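Local coordinates for protein intramolecular trans-sialidase (Macrobdella decora, PDB 3SLI) that cleaves sialic acid from sialoglycoconjugates by an intramolecular trans-sialidase reaction that releases 2,7-anhydro-Neu5Ac, at residues S53-R67 against I147-Q161. Sequence-based numbering, arbitrary orientation.
Sequences SLFSVGNSTAGNQDR and ITGVDNVTLGGTKRQ
Ser56 to Gly58 run antiparallel to Asn152 to Leu155, the short strand axes 4.8 Å apart at closest and 158° between their directions. Ser56 and Thr154 form a hydrogen-bonded pair, exchanging bonds in both directions, and Val57–Val153 and Phe55–Leu155 are non-hydrogen-bonded pairs beside it. At Gly58 the register slips: Asp151 and Asn152 both face it in a classic beta bulge, and Gly58 O takes a nearly straight bond from Asp151 N (2.8 Å) but a weak one from Asn152 N. Beyond the strands, the chain from Gly156 to Arg160 folds back over the face carrying Ser56. Ser56 OG, held between the backbone N and carbonyl carbon (chi1 65°), donates to Gly157 O at 2.6 Å, in the carbonyl plane and on a lone pair. The same hydroxyl accepts from a water that also donates to Asn152 OD1 and accepts from Lys159 N, tying strand to overlying chain.

The pair are neighbouring strands of an antiparallel sheet in the concanavalin-like N-terminal domain, with 20-21 beyond 152-155 and 67-74 beyond 51-58. The other face carries Phe55, Val57, Val153 and Leu155 towards the second sheet, where Ile175 meets Phe55 and Leu155. Leu155 CD1 lies at the edge of the Phe55 ring, 3.8 Å from Phe55 CD1, while Val57 CG1 presses tightly on Val150 CG1 (3.5 Å).

At the loop end, the Asp151 carboxylate takes Ser60 N on OD1 (2.9 Å) and Ser60 OG on OD2 (2.7 Å), both from the syn side; Asn152 ND2 meets OD1 nearly along its C-O axis, from the face of the carboxylate opposite Ser60 N. Arg160, bent at chi3 (80°), turns its guanidinium edge to Gln65 O, gripping that one oxygen with NE (2.8 Å) and NH2, and NH2 also forms a salt bridge with Asp66 OD1, though the hydrogen bond within it is weak and bent.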
loop_
_atom_site.group_PDB
_atom_site.type_symbol
_atom_site.label_atom_id
_atom_site.label_comp_id
_atom_site.label_asym_id
_atom_site.label_seq_id
_atom_site.Cartn_x
_atom_site.Cartn_y
_atom_site.Cartn_z
ATOM N N SER A 53 23.191 -13.094 -10.238
ATOM C CA SER A 53 24.083 -12.052 -10.747
ATOM C C SER A 53 23.793 -11.868 -12.230
ATOM O O SER A 53 23.672 -12.844 -12.976
ATOM C CB SER A 53 25.559 -12.461 -10.620
ATOM O OG SER A 53 25.994 -12.524 -9.278
ATOM N N LEU A 54 23.665 -10.613 -12.640
ATOM C CA LEU A 54 23.426 -10.258 -14.033
ATOM C C LEU A 54 24.780 -10.035 -14.727
ATOM O O LEU A 54 25.029 -10.539 -15.825
ATOM C CB LEU A 54 22.622 -8.960 -14.079
ATOM C CG LEU A 54 21.110 -8.998 -14.266
ATOM C CD1 LEU A 54 20.527 -10.350 -13.934
ATOM C CD2 LEU A 54 20.488 -7.884 -13.460
ATOM N N PHE A 55 25.663 -9.326 -14.029
ATOM C CA PHE A 55 26.990 -8.975 -14.533
ATOM C C PHE A 55 27.951 -8.900 -13.354
ATOM O O PHE A 55 27.592 -8.364 -12.302
ATOM C CB PHE A 55 26.901 -7.601 -15.216
ATOM C CG PHE A 55 28.233 -7.002 -15.592
ATOM C CD1 PHE A 55 28.865 -7.364 -16.782
ATOM C CD2 PHE A 55 28.845 -6.057 -14.765
ATOM C CE1 PHE A 55 30.091 -6.790 -17.148
ATOM C CE2 PHE A 55 30.072 -5.477 -15.121
ATOM C CZ PHE A 55 30.691 -5.847 -16.316
ATOM N N SER A 56 29.166 -9.416 -13.533
ATOM C CA SER A 56 30.181 -9.387 -12.478
ATOM C C SER A 56 31.603 -9.314 -13.033
ATOM O O SER A 56 31.873 -9.727 -14.164
ATOM C CB SER A 56 30.080 -10.625 -11.577
ATOM O OG SER A 56 30.371 -11.807 -12.300
ATOM N N VAL A 57 32.500 -8.803 -12.206
ATOM C CA VAL A 57 33.909 -8.677 -12.535
ATOM C C VAL A 57 34.611 -8.952 -11.206
ATOM O O VAL A 57 34.256 -8.361 -10.180
ATOM C CB VAL A 57 34.275 -7.238 -13.015
ATOM C CG1 VAL A 57 35.749 -7.174 -13.422
ATOM C CG2 VAL A 57 33.403 -6.823 -14.191
ATOM N N GLY A 58 35.556 -9.880 -11.200
ATOM C CA GLY A 58 36.252 -10.167 -9.963
ATOM C C GLY A 58 37.364 -11.183 -10.063
ATOM O O GLY A 58 37.859 -11.503 -11.151
ATOM N N ASN A 59 37.764 -11.679 -8.899
ATOM C CA ASN A 59 38.830 -12.660 -8.766
ATOM C C ASN A 59 38.210 -14.040 -8.512
ATOM O O ASN A 59 37.603 -14.266 -7.464
ATOM C CB ASN A 59 39.715 -12.247 -7.596
ATOM C CG ASN A 59 40.915 -13.135 -7.436
ATOM O OD1 ASN A 59 40.945 -14.257 -7.943
ATOM N ND2 ASN A 59 41.916 -12.643 -6.719
ATOM N N SER A 60 38.402 -14.961 -9.453
ATOM C CA SER A 60 37.823 -16.304 -9.362
ATOM C C SER A 60 38.640 -17.342 -8.591
ATOM O O SER A 60 38.180 -18.479 -8.416
ATOM C CB SER A 60 37.607 -16.856 -10.772
ATOM O OG SER A 60 38.857 -17.201 -11.366
ATOM N N THR A 61 39.835 -16.973 -8.143
ATOM C CA THR A 61 40.710 -17.933 -7.485
ATOM C C THR A 61 40.400 -18.318 -6.041
ATOM O O THR A 61 39.661 -17.628 -5.329
ATOM C CB THR A 61 42.197 -17.518 -7.625
ATOM O OG1 THR A 61 42.445 -16.315 -6.887
ATOM C CG2 THR A 61 42.542 -17.284 -9.100
ATOM N N ALA A 62 40.979 -19.442 -5.629
ATOM C CA ALA A 62 40.805 -19.978 -4.288
ATOM C C ALA A 62 41.161 -18.951 -3.227
ATOM O O ALA A 62 42.160 -18.230 -3.347
ATOM C CB ALA A 62 41.649 -21.230 -4.112
ATOM N N GLY A 63 40.319 -18.877 -2.201
ATOM C CA GLY A 63 40.535 -17.947 -1.113
ATOM C C GLY A 63 40.170 -16.516 -1.437
ATOM O O GLY A 63 40.184 -15.660 -0.551
ATOM N N ASN A 64 39.791 -16.250 -2.682
ATOM C CA ASN A 64 39.446 -14.888 -3.075
ATOM C C ASN A 64 37.972 -14.698 -3.421
ATOM O O ASN A 64 37.610 -13.773 -4.142
ATOM C CB ASN A 64 40.345 -14.446 -4.228
ATOM C CG ASN A 64 41.804 -14.426 -3.831
ATOM O OD1 ASN A 64 42.650 -15.067 -4.464
ATOM N ND2 ASN A 64 42.098 -13.746 -2.743
ATOM N N GLN A 65 37.126 -15.512 -2.795
ATOM C CA GLN A 65 35.680 -15.489 -3.017
ATOM C C GLN A 65 34.971 -14.203 -2.585
ATOM O O GLN A 65 33.795 -14.007 -2.912
ATOM C CB GLN A 65 35.008 -16.706 -2.357
ATOM C CG GLN A 65 35.131 -16.769 -0.828
ATOM C CD GLN A 65 36.341 -17.561 -0.327
ATOM O OE1 GLN A 65 36.398 -17.922 0.843
ATOM N NE2 GLN A 65 37.295 -17.847 -1.205
ATOM N N ASP A 66 35.648 -13.356 -1.815
ATOM C CA ASP A 66 35.063 -12.083 -1.380
ATOM C C ASP A 66 35.664 -10.889 -2.141
ATOM O O ASP A 66 35.586 -9.742 -1.693
ATOM C CB ASP A 66 35.224 -11.883 0.136
ATOM C CG ASP A 66 34.366 -12.845 0.956
ATOM O OD1 ASP A 66 33.492 -13.534 0.381
ATOM O OD2 ASP A 66 34.564 -12.904 2.188
ATOM N N ARG A 67 36.259 -11.169 -3.294
ATOM C CA ARG A 67 36.860 -10.135 -4.123
ATOM C C ARG A 67 36.132 -10.089 -5.466
ATOM O O ARG A 67 36.470 -10.833 -6.396
ATOM C CB ARG A 67 38.346 -10.422 -4.338
ATOM C CG ARG A 67 39.159 -10.473 -3.058
ATOM C CD ARG A 67 40.628 -10.735 -3.360
ATOM N NE ARG A 67 41.388 -11.043 -2.151
ATOM C CZ ARG A 67 41.849 -10.138 -1.293
ATOM N NH1 ARG A 67 41.644 -8.841 -1.488
ATOM N NH2 ARG A 67 42.512 -10.540 -0.218
ATOM N N ILE A 147 39.709 -3.763 -6.658
ATOM C CA ILE A 147 39.610 -5.172 -6.312
ATOM C C ILE A 147 40.951 -5.829 -6.657
ATOM O O ILE A 147 41.509 -5.587 -7.729
ATOM C CB ILE A 147 38.477 -5.863 -7.098
ATOM C CG1 ILE A 147 37.135 -5.195 -6.774
ATOM C CG2 ILE A 147 38.431 -7.360 -6.771
ATOM C CD1 ILE A 147 35.970 -5.757 -7.579
ATOM N N THR A 148 41.455 -6.659 -5.751
ATOM C CA THR A 148 42.735 -7.343 -5.936
ATOM C C THR A 148 42.667 -8.634 -6.745
ATOM O O THR A 148 41.911 -9.554 -6.423
ATOM C CB THR A 148 43.394 -7.644 -4.573
ATOM O OG1 THR A 148 43.455 -6.435 -3.805
ATOM C CG2 THR A 148 44.808 -8.196 -4.763
ATOM N N GLY A 149 43.439 -8.677 -7.824
ATOM C CA GLY A 149 43.493 -9.864 -8.657
ATOM C C GLY A 149 42.322 -10.188 -9.564
ATOM O O GLY A 149 42.011 -11.366 -9.768
ATOM N N VAL A 150 41.689 -9.174 -10.143
ATOM C CA VAL A 150 40.569 -9.421 -11.045
ATOM C C VAL A 150 41.066 -10.272 -12.216
ATOM O O VAL A 150 42.124 -9.996 -12.791
ATOM C CB VAL A 150 39.955 -8.097 -11.552
ATOM C CG1 VAL A 150 38.921 -8.368 -12.637
ATOM C CG2 VAL A 150 39.302 -7.364 -10.402
ATOM N N ASP A 151 40.324 -11.323 -12.548
ATOM C CA ASP A 151 40.720 -12.212 -13.636
ATOM C C ASP A 151 39.561 -12.648 -14.528
ATOM O O ASP A 151 39.706 -13.570 -15.332
ATOM C CB ASP A 151 41.430 -13.457 -13.067
ATOM C CG ASP A 151 40.491 -14.380 -12.274
ATOM O OD1 ASP A 151 39.328 -14.005 -12.007
ATOM O OD2 ASP A 151 40.923 -15.498 -11.922
ATOM N N ASN A 152 38.404 -12.007 -14.384
ATOM C CA ASN A 152 37.257 -12.393 -15.193
ATOM C C ASN A 152 36.152 -11.343 -15.243
ATOM O O ASN A 152 36.045 -10.483 -14.361
ATOM C CB ASN A 152 36.672 -13.729 -14.691
ATOM C CG ASN A 152 35.790 -13.563 -13.449
ATOM O OD1 ASN A 152 34.583 -13.338 -13.563
ATOM N ND2 ASN A 152 36.387 -13.673 -12.269
ATOM N N VAL A 153 35.371 -11.411 -16.318
ATOM C CA VAL A 153 34.220 -10.550 -16.554
ATOM C C VAL A 153 33.192 -11.602 -16.937
ATOM O O VAL A 153 33.371 -12.330 -17.923
ATOM C CB VAL A 153 34.429 -9.571 -17.736
ATOM C CG1 VAL A 153 33.163 -8.736 -17.943
ATOM C CG2 VAL A 153 35.617 -8.659 -17.461
ATOM N N THR A 154 32.130 -11.703 -16.143
ATOM C CA THR A 154 31.114 -12.722 -16.360
ATOM C C THR A 154 29.677 -12.203 -16.338
ATOM O O THR A 154 29.328 -11.283 -15.597
ATOM C CB THR A 154 31.259 -13.854 -15.287
ATOM O OG1 THR A 154 32.588 -14.393 -15.332
ATOM C CG2 THR A 154 30.261 -14.981 -15.522
ATOM N N LEU A 155 28.857 -12.835 -17.162
ATOM C CA LEU A 155 27.440 -12.535 -17.281
ATOM C C LEU A 155 26.708 -13.737 -16.664
ATOM O O LEU A 155 27.140 -14.885 -16.829
ATOM C CB LEU A 155 27.090 -12.446 -18.771
ATOM C CG LEU A 155 26.457 -11.223 -19.430
ATOM C CD1 LEU A 155 27.064 -9.941 -18.915
ATOM C CD2 LEU A 155 26.591 -11.362 -20.952
ATOM N N GLY A 156 25.633 -13.470 -15.923
ATOM C CA GLY A 156 24.837 -14.538 -15.331
ATOM C C GLY A 156 25.377 -15.293 -14.131
ATOM O O GLY A 156 24.905 -16.389 -13.823
ATOM N N GLY A 157 26.341 -14.714 -13.434
ATOM C CA GLY A 157 26.900 -15.375 -12.272
ATOM C C GLY A 157 28.142 -14.651 -11.801
ATOM O O GLY A 157 28.607 -13.717 -12.466
ATOM N N THR A 158 28.637 -15.032 -10.628
ATOM C CA THR A 158 29.845 -14.447 -10.051
ATOM C C THR A 158 30.794 -15.602 -9.769
ATOM O O THR A 158 30.423 -16.551 -9.077
ATOM C CB THR A 158 29.544 -13.702 -8.740
ATOM O OG1 THR A 158 28.783 -12.520 -9.029
ATOM C CG2 THR A 158 30.840 -13.310 -8.026
ATOM N N LYS A 159 31.990 -15.559 -10.351
ATOM C CA LYS A 159 32.953 -16.633 -10.147
ATOM C C LYS A 159 33.602 -16.544 -8.771
ATOM O O LYS A 159 34.211 -15.523 -8.413
ATOM C CB LYS A 159 34.001 -16.643 -11.266
ATOM C CG LYS A 159 33.410 -17.012 -12.618
ATOM C CD LYS A 159 34.465 -17.150 -13.703
ATOM C CE LYS A 159 33.823 -17.607 -15.001
ATOM N NZ LYS A 159 34.816 -17.844 -16.086
ATOM N N ARG A 160 33.395 -17.592 -7.974
ATOM C CA ARG A 160 33.939 -17.672 -6.617
ATOM C C ARG A 160 34.629 -19.023 -6.477
ATOM O O ARG A 160 33.997 -20.070 -6.611
ATOM C CB ARG A 160 32.821 -17.533 -5.582
ATOM C CG ARG A 160 31.974 -16.285 -5.771
ATOM C CD ARG A 160 30.957 -16.120 -4.655
ATOM N NE ARG A 160 31.556 -15.556 -3.448
ATOM C CZ ARG A 160 30.918 -15.425 -2.292
ATOM N NH1 ARG A 160 29.656 -15.828 -2.182
ATOM N NH2 ARG A 160 31.535 -14.878 -1.251
ATOM N N GLN A 161 35.945 -18.984 -6.284
ATOM C CA GLN A 161 36.763 -20.189 -6.165
ATOM C C GLN A 161 36.466 -21.194 -7.279
ATOM O O GLN A 161 36.247 -22.386 -7.026
ATOM C CB GLN A 161 36.613 -20.832 -4.784
ATOM C CG GLN A 161 36.962 -19.893 -3.650
ATOM C CD GLN A 161 37.175 -20.616 -2.334
ATOM O OE1 GLN A 161 38.310 -20.929 -1.964
ATOM N NE2 GLN A 161 36.092 -20.864 -1.608
HETATM O O HOH W 1 32.757 -13.019 -11.613
HETATM O O HOH W 2 37.305 -16.522 -5.803
HETATM O O HOH W 3 34.992 -13.748 -6.071
#